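PDB 3R4K: transcriptional regulator, IclR family from Ruegeria sp. TM1040, which probably binds DNA through an N-terminal helix-turn-helix domain and regulates transcription, with a C-terminal GAF-like domain expected to sense a small-molecule effector. Local coordinates for residues G139-A144 and L211-V216; S101-E106 and L131-T136; V201-P206 and L240-R245. All coordinates share one frame; numbering follows the deposited sequence.

Interaction 1 (G139-A144 and L211-V216)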
ATOM      1  N   GLY A 139      -9.587 -18.475  12.375  1.00 43.02           N
ATOM      2  CA  GLY A 139     -10.809 -18.318  11.593  1.00 44.60           C
ATOM      3  C   GLY A 139     -11.871 -17.505  12.305  1.00 51.71           C
ATOM      4  O   GLY A 139     -12.500 -16.636  11.690  1.00 52.45           O
ATOM      5  N   LEU A 140     -12.062 -17.757  13.621  1.00 49.21           N
ATOM      6  CA  LEU A 140     -13.040 -17.034  14.448  1.00 51.10           C
ATOM      7  C   LEU A 140     -12.617 -15.575  14.625  1.00 53.55           C
ATOM      8  O   LEU A 140     -13.476 -14.694  14.570  1.00 55.34           O
ATOM      9  CB  LEU A 140     -13.258 -17.717  15.813  1.00 52.51           C
ATOM     10  CG  LEU A 140     -13.939 -19.090  15.770  1.00 59.27           C
ATOM     11  CD1 LEU A 140     -13.659 -19.881  17.033  1.00 60.26           C
ATOM     12  CD2 LEU A 140     -15.440 -18.975  15.515  1.00 65.05           C
ATOM     13  N   ALA A 141     -11.304 -15.321  14.811  1.00 46.58           N
ATOM     14  CA  ALA A 141     -10.736 -13.972  14.947  1.00 44.94           C
ATOM     15  C   ALA A 141     -11.006 -13.138  13.674  1.00 48.29           C
ATOM     16  O   ALA A 141     -11.375 -11.977  13.787  1.00 46.95           O
ATOM     17  CB  ALA A 141      -9.231 -14.048  15.222  1.00 42.86           C
ATOM     18  N   VAL A 142     -10.859 -13.756  12.475  1.00 45.71           N
ATOM     19  CA  VAL A 142     -11.065 -13.131  11.158  1.00 44.91           C
ATOM     20  C   VAL A 142     -12.563 -12.922  10.910  1.00 51.44           C
ATOM     21  O   VAL A 142     -12.943 -11.860  10.448  1.00 50.33           O
ATOM     22  CB  VAL A 142     -10.385 -13.943  10.010  1.00 46.96           C
ATOM     23  CG1 VAL A 142     -10.746 -13.390   8.632  1.00 46.91           C
ATOM     24  CG2 VAL A 142      -8.870 -13.974  10.176  1.00 44.24           C
ATOM     25  N   LEU A 143     -13.402 -13.925  11.206  1.00 52.91           N
ATOM     26  CA  LEU A 143     -14.860 -13.865  11.024  1.00 56.25           C
ATOM     27  C   LEU A 143     -15.483 -12.765  11.879  1.00 62.64           C
ATOM     28  O   LEU A 143     -16.360 -12.045  11.413  1.00 64.51           O
ATOM     29  CB  LEU A 143     -15.485 -15.221  11.391  1.00 58.37           C
ATOM     30  CG  LEU A 143     -16.628 -15.710  10.513  1.00 66.52           C
ATOM     31  CD1 LEU A 143     -16.250 -15.688   9.030  1.00 66.43           C
ATOM     32  CD2 LEU A 143     -17.048 -17.103  10.913  1.00 69.52           C
ATOM     33  N   ALA A 144     -15.002 -12.618  13.116  1.00 58.84           N
ATOM     34  CA  ALA A 144     -15.519 -11.643  14.065  1.00 60.17           C
ATOM     35  C   ALA A 144     -15.347 -10.184  13.592  1.00 64.24           C
ATOM     36  O   ALA A 144     -16.104  -9.311  14.025  1.00 65.55           O
ATOM     37  CB  ALA A 144     -14.844 -11.827  15.406  1.00 60.26           C
ATOM     38  N   LEU A 211      -7.057  -8.455   7.832  1.00 36.56           N
ATOM     39  CA  LEU A 211      -6.154  -9.098   6.848  1.00 36.96           C
ATOM     40  C   LEU A 211      -6.005 -10.596   7.062  1.00 42.21           C
ATOM     41  O   LEU A 211      -5.745 -11.360   6.120  1.00 42.20           O
ATOM     42  CB  LEU A 211      -4.713  -8.534   6.958  1.00 35.64           C
ATOM     43  CG  LEU A 211      -4.375  -7.184   6.444  1.00 40.09           C
ATOM     44  CD1 LEU A 211      -2.902  -7.044   6.412  1.00 38.56           C
ATOM     45  CD2 LEU A 211      -4.914  -6.965   5.044  1.00 45.86           C
ATOM     46  N   GLY A 212      -5.997 -10.954   8.330  1.00 38.20           N
ATOM     47  CA  GLY A 212      -5.756 -12.302   8.789  1.00 38.18           C
ATOM     48  C   GLY A 212      -5.680 -12.352  10.294  1.00 41.96           C
ATOM     49  O   GLY A 212      -6.321 -11.545  10.986  1.00 42.66           O
ATOM     50  N   ALA A 213      -4.909 -13.315  10.808  1.00 36.71           N
ATOM     51  CA  ALA A 213      -4.797 -13.531  12.245  1.00 36.40           C
ATOM     52  C   ALA A 213      -3.451 -14.087  12.634  1.00 36.84           C
ATOM     53  O   ALA A 213      -2.852 -14.872  11.887  1.00 35.69           O
ATOM     54  CB  ALA A 213      -5.892 -14.484  12.724  1.00 38.82           C
ATOM     55  N   LEU A 214      -3.005 -13.693  13.842  1.00 30.87           N
ATOM     56  CA  LEU A 214      -1.788 -14.144  14.490  1.00 29.12           C
ATOM     57  C   LEU A 214      -2.201 -15.111  15.602  1.00 35.53           C
ATOM     58  O   LEU A 214      -3.066 -14.767  16.419  1.00 38.89           O
ATOM     59  CB  LEU A 214      -0.983 -12.946  15.023  1.00 27.95           C
ATOM     60  CG  LEU A 214       0.324 -13.285  15.722  1.00 30.82           C
ATOM     61  CD1 LEU A 214       1.284 -13.957  14.778  1.00 27.60           C
ATOM     62  CD2 LEU A 214       0.939 -12.059  16.335  1.00 34.72           C
ATOM     63  N   ALA A 215      -1.645 -16.333  15.607  1.00 29.88           N
ATOM     64  CA  ALA A 215      -2.074 -17.343  16.569  1.00 29.24           C
ATOM     65  C   ALA A 215      -0.951 -18.048  17.284  1.00 31.08           C
ATOM     66  O   ALA A 215       0.184 -18.079  16.803  1.00 28.01           O
ATOM     67  CB  ALA A 215      -2.938 -18.378  15.870  1.00 30.16           C
ATOM     68  N   VAL A 216      -1.306 -18.657  18.438  1.00 30.15           N
ATOM     69  CA  VAL A 216      -0.459 -19.500  19.292  1.00 30.48           C
ATOM     70  C   VAL A 216      -1.167 -20.850  19.405  1.00 33.27           C
ATOM     71  O   VAL A 216      -2.269 -20.895  19.946  1.00 35.71           O
ATOM     72  CB  VAL A 216      -0.187 -18.840  20.687  1.00 35.96           C
ATOM     73  CG1 VAL A 216       0.532 -19.800  21.643  1.00 35.78           C
ATOM     74  CG2 VAL A 216       0.604 -17.547  20.526  1.00 35.12           C
TER
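In the six-stranded antiparallel sheet of the profilin-like C-terminal domain, helix 137-143 rests on central strand 210-219 through Ala141 and Val142, which meet Gly212 and Ala213. The short axes approach to 7.3 Å and run at 142° to one another, so the helix lies across the strand in a roughly antiparallel sense. The nearest alpha carbons, Val142 CA and Gly212 CA, are 5.9 Å apart, and it is the Gly212 carbonyl that meets the helix. The two branches of Val142 do different work. CG1 stands anti to the backbone N (chi1 173°), which leaves CG2 beside that N and directed at the strand. There CG2 settles on the carbonyl group of Gly212, 3.6 Å from its C, while CG1 packs on Leu103 of the adjoining strand 97-104. No hydrogen bond links helix and strand; the cohesion is van der Waals contact between buried groups.

The strand is locally irregular. Two residues, Leu211 and Gly212, stand opposite the single Ile203, a classic beta bulge in which Leu211 N pairs with Ile203 O and Gly212 O with Ile203 N. Beyond it, Leu214 points away from helix 137-143 and packs on helices 79-94 and 225-245, evidence that the sheet has helices on both faces. Ala213 points toward helix 137-143 and supplies the remaining contact: its single methyl meets two residues, with Ala213 CB 4.0 Å from Val142 CG2 and 4.2 Å from Ala141 CB.

Interaction 2 (S101-E106 and L131-T136); sequences SLLQGE and LTFHGT
Thr136 OG1 is gripped twice in the loop whose Leu131 and Phe133 meet strand residues Ser101 and Leu103: it donates to Thr132 O at 2.7 Å and, as the N-cap of helix 137-143, receives Gly139 N. The C=O...donor angle at Thr132 O is 167°, so the hydroxyl lies almost in line with the carbonyl. A weak bond from Gly135 N to Thr132 OG1 draws the same turn together. The cap thus ties the loop's path to the start of the helix.

Across the contact the loop meets the end of the beta hairpin formed by strands 97-104 and 107-114. The torsions of Gly105 (phi 80°, psi -116°), followed by those of Glu106, are close to a type II' turn, and this bend brings the carbonyl of Glu106 round to the Phe133 ring. No hydrogen bond spans the two segments. The ring is approached at its edge, near its plane, by both partners: Leu103 CD2 lies 3.8 Å from Phe133 CZ, the two side chains crossing at about a right angle, and the Glu106 carbonyl oxygen faces the neighbouring C-H. Phe133 also packs on Val142 and Leu143 of the capped helix and pairs edge-to-face with Phe150.

Earlier in the strand, Ser101 and Leu131 point toward each other, with Ser101 CB 3.6 Å from Leu131 CD2. Ser101 OG is turned to a weak bond with Ala213 O. The shortest approach between the segments is at the ring edge, where Glu106 O comes within 3.3 Å of Phe133 CE2.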
ATOM      1  N   SER A 101      -1.816 -16.334   9.600  1.00 30.77           N
ATOM      2  CA  SER A 101      -2.679 -16.769   8.508  1.00 31.54           C
ATOM      3  C   SER A 101      -3.256 -15.529   7.841  1.00 36.30           C
ATOM      4  O   SER A 101      -3.517 -14.513   8.514  1.00 33.84           O
ATOM      5  CB  SER A 101      -3.762 -17.727   8.994  1.00 34.86           C
ATOM      6  OG  SER A 101      -4.557 -17.134  10.005  1.00 47.16           O
ATOM      7  N   LEU A 102      -3.364 -15.575   6.502  1.00 34.20           N
ATOM      8  CA  LEU A 102      -3.855 -14.426   5.745  1.00 34.48           C
ATOM      9  C   LEU A 102      -5.021 -14.786   4.871  1.00 40.73           C
ATOM     10  O   LEU A 102      -5.097 -15.898   4.352  1.00 38.64           O
ATOM     11  CB  LEU A 102      -2.750 -13.817   4.863  1.00 33.51           C
ATOM     12  CG  LEU A 102      -1.531 -13.236   5.547  1.00 38.52           C
ATOM     13  CD1 LEU A 102      -0.444 -12.943   4.522  1.00 39.35           C
ATOM     14  CD2 LEU A 102      -1.873 -11.978   6.334  1.00 41.82           C
ATOM     15  N   LEU A 103      -5.911 -13.813   4.662  1.00 42.61           N
ATOM     16  CA  LEU A 103      -7.037 -13.975   3.758  1.00 46.01           C
ATOM     17  C   LEU A 103      -6.518 -13.999   2.323  1.00 52.60           C
ATOM     18  O   LEU A 103      -5.813 -13.079   1.899  1.00 50.49           O
ATOM     19  CB  LEU A 103      -8.077 -12.864   3.948  1.00 47.01           C
ATOM     20  CG  LEU A 103      -9.061 -13.055   5.095  1.00 52.55           C
ATOM     21  CD1 LEU A 103      -9.830 -11.793   5.351  1.00 53.05           C
ATOM     22  CD2 LEU A 103     -10.021 -14.176   4.808  1.00 56.07           C
ATOM     23  N   GLN A 104      -6.778 -15.101   1.618  1.00 52.98           N
ATOM     24  CA  GLN A 104      -6.386 -15.269   0.224  1.00 54.41           C
ATOM     25  C   GLN A 104      -7.684 -15.425  -0.539  1.00 61.65           C
ATOM     26  O   GLN A 104      -8.152 -16.537  -0.806  1.00 62.42           O
ATOM     27  CB  GLN A 104      -5.402 -16.440   0.039  1.00 55.32           C
ATOM     28  CG  GLN A 104      -3.927 -16.024   0.116  1.00 75.99           C
ATOM     29  CD  GLN A 104      -2.990 -17.094  -0.415  1.00101.66           C
ATOM     30  OE1 GLN A 104      -2.273 -17.760   0.341  1.00 95.75           O
ATOM     31  NE2 GLN A 104      -2.966 -17.279  -1.735  1.00 96.86           N
ATOM     32  N   GLY A 105      -8.305 -14.281  -0.785  1.00 60.07           N
ATOM     33  CA  GLY A 105      -9.614 -14.208  -1.413  1.00 63.11           C
ATOM     34  C   GLY A 105     -10.675 -14.479  -0.371  1.00 68.92           C
ATOM     35  O   GLY A 105     -10.786 -13.737   0.612  1.00 67.83           O
ATOM     36  N   GLU A 106     -11.417 -15.572  -0.556  1.00 68.47           N
ATOM     37  CA  GLU A 106     -12.474 -15.971   0.365  1.00 70.50           C
ATOM     38  C   GLU A 106     -12.009 -17.061   1.365  1.00 73.76           C
ATOM     39  O   GLU A 106     -12.810 -17.486   2.207  1.00 75.89           O
ATOM     40  CB  GLU A 106     -13.723 -16.424  -0.409  1.00 75.83           C
ATOM     41  CG  GLU A 106     -14.643 -15.254  -0.719  1.00 88.45           C
ATOM     42  CD  GLU A 106     -16.084 -15.578  -1.054  1.00112.66           C
ATOM     43  OE1 GLU A 106     -16.380 -16.733  -1.444  1.00111.50           O
ATOM     44  OE2 GLU A 106     -16.915 -14.648  -0.962  1.00103.99           O
ATOM     45  N   LEU A 131      -7.270 -23.007   6.732  1.00 49.14           N
ATOM     46  CA  LEU A 131      -7.930 -23.061   8.031  1.00 48.92           C
ATOM     47  C   LEU A 131      -9.415 -22.799   7.875  1.00 55.38           C
ATOM     48  O   LEU A 131      -9.828 -22.011   7.006  1.00 55.21           O
ATOM     49  CB  LEU A 131      -7.325 -22.038   9.012  1.00 47.16           C
ATOM     50  CG  LEU A 131      -5.798 -21.981   9.213  1.00 48.70           C
ATOM     51  CD1 LEU A 131      -5.087 -23.328   9.075  1.00 47.49           C
ATOM     52  CD2 LEU A 131      -5.199 -20.950   8.423  1.00 51.51           C
ATOM     53  N   THR A 132     -10.231 -23.469   8.699  1.00 52.65           N
ATOM     54  CA  THR A 132     -11.674 -23.263   8.644  1.00 53.89           C
ATOM     55  C   THR A 132     -12.010 -21.970   9.416  1.00 55.29           C
ATOM     56  O   THR A 132     -11.290 -21.611  10.354  1.00 51.15           O
ATOM     57  CB  THR A 132     -12.427 -24.492   9.180  1.00 59.18           C
ATOM     58  OG1 THR A 132     -12.124 -24.674  10.561  1.00 55.06           O
ATOM     59  CG2 THR A 132     -12.107 -25.770   8.406  1.00 57.18           C
ATOM     60  N   PHE A 133     -13.082 -21.275   9.014  1.00 54.07           N
ATOM     61  CA  PHE A 133     -13.492 -20.058   9.706  1.00 54.31           C
ATOM     62  C   PHE A 133     -14.169 -20.378  11.040  1.00 61.09           C
ATOM     63  O   PHE A 133     -14.066 -19.607  11.994  1.00 59.63           O
ATOM     64  CB  PHE A 133     -14.421 -19.208   8.830  1.00 57.59           C
ATOM     65  CG  PHE A 133     -13.690 -18.424   7.763  1.00 57.84           C
ATOM     66  CD1 PHE A 133     -12.879 -17.339   8.101  1.00 58.61           C
ATOM     67  CD2 PHE A 133     -13.809 -18.764   6.424  1.00 60.85           C
ATOM     68  CE1 PHE A 133     -12.186 -16.632   7.117  1.00 57.45           C
ATOM     69  CE2 PHE A 133     -13.129 -18.040   5.436  1.00 61.93           C
ATOM     70  CZ  PHE A 133     -12.318 -16.987   5.791  1.00 57.48           C
ATOM     71  N   HIS A 134     -14.840 -21.530  11.110  1.00 61.25           N
ATOM     72  CA  HIS A 134     -15.595 -21.941  12.285  1.00 63.65           C
ATOM     73  C   HIS A 134     -14.811 -22.872  13.235  1.00 67.57           C
ATOM     74  O   HIS A 134     -15.152 -22.932  14.417  1.00 70.39           O
ATOM     75  CB  HIS A 134     -16.906 -22.624  11.839  1.00 67.74           C
ATOM     76  CG  HIS A 134     -16.702 -23.911  11.099  1.00 71.01           C
ATOM     77  ND1 HIS A 134     -16.284 -23.933   9.777  1.00 71.64           N
ATOM     78  CD2 HIS A 134     -16.870 -25.185  11.525  1.00 73.73           C
ATOM     79  CE1 HIS A 134     -16.197 -25.218   9.453  1.00 71.53           C
ATOM     80  NE2 HIS A 134     -16.538 -26.007  10.473  1.00 72.97           N
ATOM     81  N   GLY A 135     -13.806 -23.590  12.727  1.00 59.97           N
ATOM     82  CA  GLY A 135     -13.068 -24.567  13.525  1.00 58.42           C
ATOM     83  C   GLY A 135     -11.715 -24.165  14.074  1.00 58.50           C
ATOM     84  O   GLY A 135     -11.079 -24.950  14.786  1.00 55.78           O
ATOM     85  N   THR A 136     -11.247 -22.954  13.744  1.00 54.17           N
ATOM     86  CA  THR A 136      -9.946 -22.481  14.239  1.00 50.88           C
ATOM     87  C   THR A 136     -10.125 -21.170  14.997  1.00 54.27           C
ATOM     88  O   THR A 136     -11.053 -20.416  14.692  1.00 55.06           O
ATOM     89  CB  THR A 136      -8.916 -22.292  13.083  1.00 50.05           C
ATOM     90  OG1 THR A 136      -9.350 -21.264  12.193  1.00 51.04           O
ATOM     91  CG2 THR A 136      -8.648 -23.551  12.303  1.00 44.33           C
TER

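Interaction 3 (V201-P206 and L240-R245)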
ATOM      1  N   VAL A 201      -5.567 -13.559  17.596  1.00 37.29           N
ATOM      2  CA  VAL A 201      -5.941 -12.144  17.536  1.00 36.48           C
ATOM      3  C   VAL A 201      -6.017 -11.730  16.066  1.00 39.97           C
ATOM      4  O   VAL A 201      -5.217 -12.220  15.260  1.00 38.71           O
ATOM      5  CB  VAL A 201      -4.996 -11.200  18.353  1.00 38.93           C
ATOM      6  CG1 VAL A 201      -5.131 -11.437  19.852  1.00 41.26           C
ATOM      7  CG2 VAL A 201      -3.538 -11.294  17.902  1.00 35.81           C
ATOM      8  N   PRO A 202      -6.937 -10.828  15.677  1.00 37.60           N
ATOM      9  CA  PRO A 202      -6.966 -10.394  14.274  1.00 35.72           C
ATOM     10  C   PRO A 202      -5.837  -9.401  13.955  1.00 36.13           C
ATOM     11  O   PRO A 202      -5.346  -8.700  14.840  1.00 33.73           O
ATOM     12  CB  PRO A 202      -8.334  -9.733  14.152  1.00 39.69           C
ATOM     13  CG  PRO A 202      -8.589  -9.174  15.528  1.00 46.20           C
ATOM     14  CD  PRO A 202      -7.958 -10.124  16.489  1.00 42.05           C
ATOM     15  N   ILE A 203      -5.409  -9.377  12.684  1.00 32.94           N
ATOM     16  CA  ILE A 203      -4.402  -8.462  12.159  1.00 31.37           C
ATOM     17  C   ILE A 203      -5.149  -7.568  11.198  1.00 36.52           C
ATOM     18  O   ILE A 203      -5.918  -8.057  10.354  1.00 37.03           O
ATOM     19  CB  ILE A 203      -3.183  -9.196  11.520  1.00 33.03           C
ATOM     20  CG1 ILE A 203      -2.481 -10.132  12.534  1.00 32.65           C
ATOM     21  CG2 ILE A 203      -2.175  -8.211  10.888  1.00 33.15           C
ATOM     22  CD1 ILE A 203      -1.875  -9.453  13.856  1.00 31.88           C
ATOM     23  N   PHE A 204      -4.999  -6.259  11.388  1.00 33.31           N
ATOM     24  CA  PHE A 204      -5.694  -5.278  10.580  1.00 33.47           C
ATOM     25  C   PHE A 204      -4.718  -4.556   9.695  1.00 37.03           C
ATOM     26  O   PHE A 204      -3.619  -4.215  10.145  1.00 34.88           O
ATOM     27  CB  PHE A 204      -6.461  -4.288  11.486  1.00 36.35           C
ATOM     28  CG  PHE A 204      -7.551  -4.909  12.332  1.00 39.63           C
ATOM     29  CD1 PHE A 204      -8.764  -5.297  11.764  1.00 44.08           C
ATOM     30  CD2 PHE A 204      -7.386  -5.065  13.700  1.00 41.83           C
ATOM     31  CE1 PHE A 204      -9.774  -5.872  12.548  1.00 46.83           C
ATOM     32  CE2 PHE A 204      -8.402  -5.631  14.486  1.00 46.76           C
ATOM     33  CZ  PHE A 204      -9.591  -6.023  13.906  1.00 45.94           C
ATOM     34  N   GLY A 205      -5.137  -4.289   8.456  1.00 37.10           N
ATOM     35  CA  GLY A 205      -4.329  -3.553   7.485  1.00 37.07           C
ATOM     36  C   GLY A 205      -4.453  -2.042   7.589  1.00 41.15           C
ATOM     37  O   GLY A 205      -5.222  -1.533   8.418  1.00 41.74           O
ATOM     38  N   PRO A 206      -3.718  -1.295   6.734  1.00 38.01           N
ATOM     39  CA  PRO A 206      -3.787   0.184   6.774  1.00 38.24           C
ATOM     40  C   PRO A 206      -5.195   0.775   6.571  1.00 41.90           C
ATOM     41  O   PRO A 206      -5.482   1.840   7.124  1.00 41.89           O
ATOM     42  CB  PRO A 206      -2.846   0.613   5.647  1.00 40.01           C
ATOM     43  CG  PRO A 206      -1.899  -0.534   5.471  1.00 44.14           C
ATOM     44  CD  PRO A 206      -2.761  -1.748   5.708  1.00 40.05           C
ATOM     45  N   LEU A 240      -0.401  -6.385  17.952  1.00 41.70           N
ATOM     46  CA  LEU A 240      -0.312  -4.927  17.813  1.00 41.81           C
ATOM     47  C   LEU A 240       1.025  -4.531  17.188  1.00 45.13           C
ATOM     48  O   LEU A 240       1.055  -3.673  16.303  1.00 44.62           O
ATOM     49  CB  LEU A 240      -0.507  -4.212  19.159  1.00 43.65           C
ATOM     50  CG  LEU A 240      -1.904  -4.323  19.800  1.00 49.84           C
ATOM     51  CD1 LEU A 240      -1.831  -4.013  21.272  1.00 51.54           C
ATOM     52  CD2 LEU A 240      -2.953  -3.453  19.081  1.00 53.14           C
ATOM     53  N   SER A 241       2.113  -5.187  17.612  1.00 41.10           N
ATOM     54  CA  SER A 241       3.455  -5.002  17.067  1.00 40.25           C
ATOM     55  C   SER A 241       3.508  -5.320  15.545  1.00 43.66           C
ATOM     56  O   SER A 241       4.132  -4.575  14.788  1.00 42.97           O
ATOM     57  CB  SER A 241       4.436  -5.883  17.823  1.00 44.65           C
ATOM     58  OG  SER A 241       5.716  -5.889  17.217  1.00 54.64           O
ATOM     59  N   LEU A 242       2.823  -6.388  15.102  1.00 40.44           N
ATOM     60  CA  LEU A 242       2.776  -6.765  13.691  1.00 39.59           C
ATOM     61  C   LEU A 242       1.957  -5.765  12.900  1.00 42.47           C
ATOM     62  O   LEU A 242       2.385  -5.361  11.813  1.00 41.16           O
ATOM     63  CB  LEU A 242       2.214  -8.192  13.507  1.00 39.54           C
ATOM     64  CG  LEU A 242       2.204  -8.789  12.060  1.00 42.26           C
ATOM     65  CD1 LEU A 242       3.592  -8.716  11.387  1.00 41.53           C
ATOM     66  CD2 LEU A 242       1.724 -10.228  12.093  1.00 43.86           C
ATOM     67  N   THR A 243       0.813  -5.335  13.473  1.00 39.23           N
ATOM     68  CA  THR A 243      -0.094  -4.359  12.876  1.00 39.11           C
ATOM     69  C   THR A 243       0.714  -3.067  12.595  1.00 44.16           C
ATOM     70  O   THR A 243       0.593  -2.493  11.513  1.00 45.00           O
ATOM     71  CB  THR A 243      -1.341  -4.156  13.783  1.00 40.40           C
ATOM     72  OG1 THR A 243      -2.062  -5.389  13.890  1.00 42.47           O
ATOM     73  CG2 THR A 243      -2.298  -3.118  13.245  1.00 34.81           C
ATOM     74  N   GLU A 244       1.592  -2.685  13.527  1.00 40.03           N
ATOM     75  CA  GLU A 244       2.448  -1.508  13.429  1.00 38.94           C
ATOM     76  C   GLU A 244       3.501  -1.666  12.309  1.00 40.98           C
ATOM     77  O   GLU A 244       3.701  -0.706  11.568  1.00 40.11           O
ATOM     78  CB  GLU A 244       3.116  -1.258  14.775  1.00 41.19           C
ATOM     79  CG  GLU A 244       3.837   0.064  14.897  1.00 57.70           C
ATOM     80  CD  GLU A 244       4.918   0.035  15.962  1.00 95.76           C
ATOM     81  OE1 GLU A 244       6.110  -0.047  15.588  1.00 95.74           O
ATOM     82  OE2 GLU A 244       4.573   0.047  17.168  1.00 95.65           O
ATOM     83  N   ARG A 245       4.137  -2.871  12.155  1.00 34.92           N
ATOM     84  CA  ARG A 245       5.148  -3.125  11.114  1.00 32.47           C
ATOM     85  C   ARG A 245       4.552  -3.065   9.690  1.00 35.04           C
ATOM     86  O   ARG A 245       5.315  -2.966   8.721  1.00 35.81           O
ATOM     87  CB  ARG A 245       5.860  -4.475  11.322  1.00 31.69           C
ATOM     88  CG  ARG A 245       6.655  -4.644  12.634  1.00 41.00           C
ATOM     89  CD  ARG A 245       8.115  -4.203  12.567  1.00 61.46           C
ATOM     90  NE  ARG A 245       8.915  -4.967  11.599  1.00 77.86           N
ATOM     91  CZ  ARG A 245       9.536  -4.438  10.541  1.00 83.79           C
ATOM     92  NH1 ARG A 245       9.462  -3.131  10.302  1.00 54.50           N
ATOM     93  NH2 ARG A 245      10.236  -5.211   9.717  1.00 68.70           N
TER
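Apolar packing joins Ile203 of strand 196-204 to Leu242 of helix 225-245, in the helix-on-sheet layer of the profilin-like domain. The short axes of strand 201-204 and helix 240-245 are 7.9 Å apart and only 12° from parallel. Ile203 CD1 lies 4.1 Å from Leu242 CD2, and the two side chains cross at about a right angle. With its CG anti to the backbone N (chi1 -175°), Leu242 extends from the helix toward the strand. Both side chains also touch Leu100 of strand 97-104, so the three side chains form one apolar cluster.

The contacts of Thr243 are mixed in character. Thr243 and Ile203 lie alongside one another, pointing opposite ways, and the two branches of the threonine part company. Thr243 CG2, anti to its own N, reaches the backbone of the strand and sits 3.5 Å from Phe204 O, whereas OG1 lies beside the N and bonds to Gly239 O one helical turn earlier. This intrahelical bond satisfies the buried hydroxyl, which therefore meets Ile203 CD1, at 4.1 Å, as plain packing. The nearest alpha carbons, Ile203 CA and Thr243 CA, are 6.0 Å apart, and no hydrogen bond crosses between the segments.

Aromatic and charged interactions link the segments to other parts of the assembly. The Phe204 ring makes edge-to-face pairs with Phe254 and Tyr145, and Arg245 NH1 forms a salt bridge with Glu52 OE2 of the second subunit.

Within the fold, Ile203 pairs through its backbone with strand 210-219 and packs on Leu214 there. Helix 79-94 meets Leu242 through Ala82 and packs, like helix 225-245, on Leu214, so the two helices lie side by side on this face of the sheet.

How the interactions relate
All three contacts converge on one antiparallel sheet, in which strands 97-104, 210-219 and 196-204 are successive neighbours. Interactions 1 and 2 have centres about 8 Å apart and touch; 1 and 3 lie about 11 Å apart and also touch. Interactions 2 and 3, at about 17 Å between centres, do not meet. Along the chain interaction 2 closes before either of the others opens, whereas the segments of 1 and 3 alternate. Helix 137-143 and its preceding loop occupy one face, helix 225-245 the other. The sheet core therefore joins the two sides of the presumed effector-sensing domain, while Arg245 reaches the second subunit.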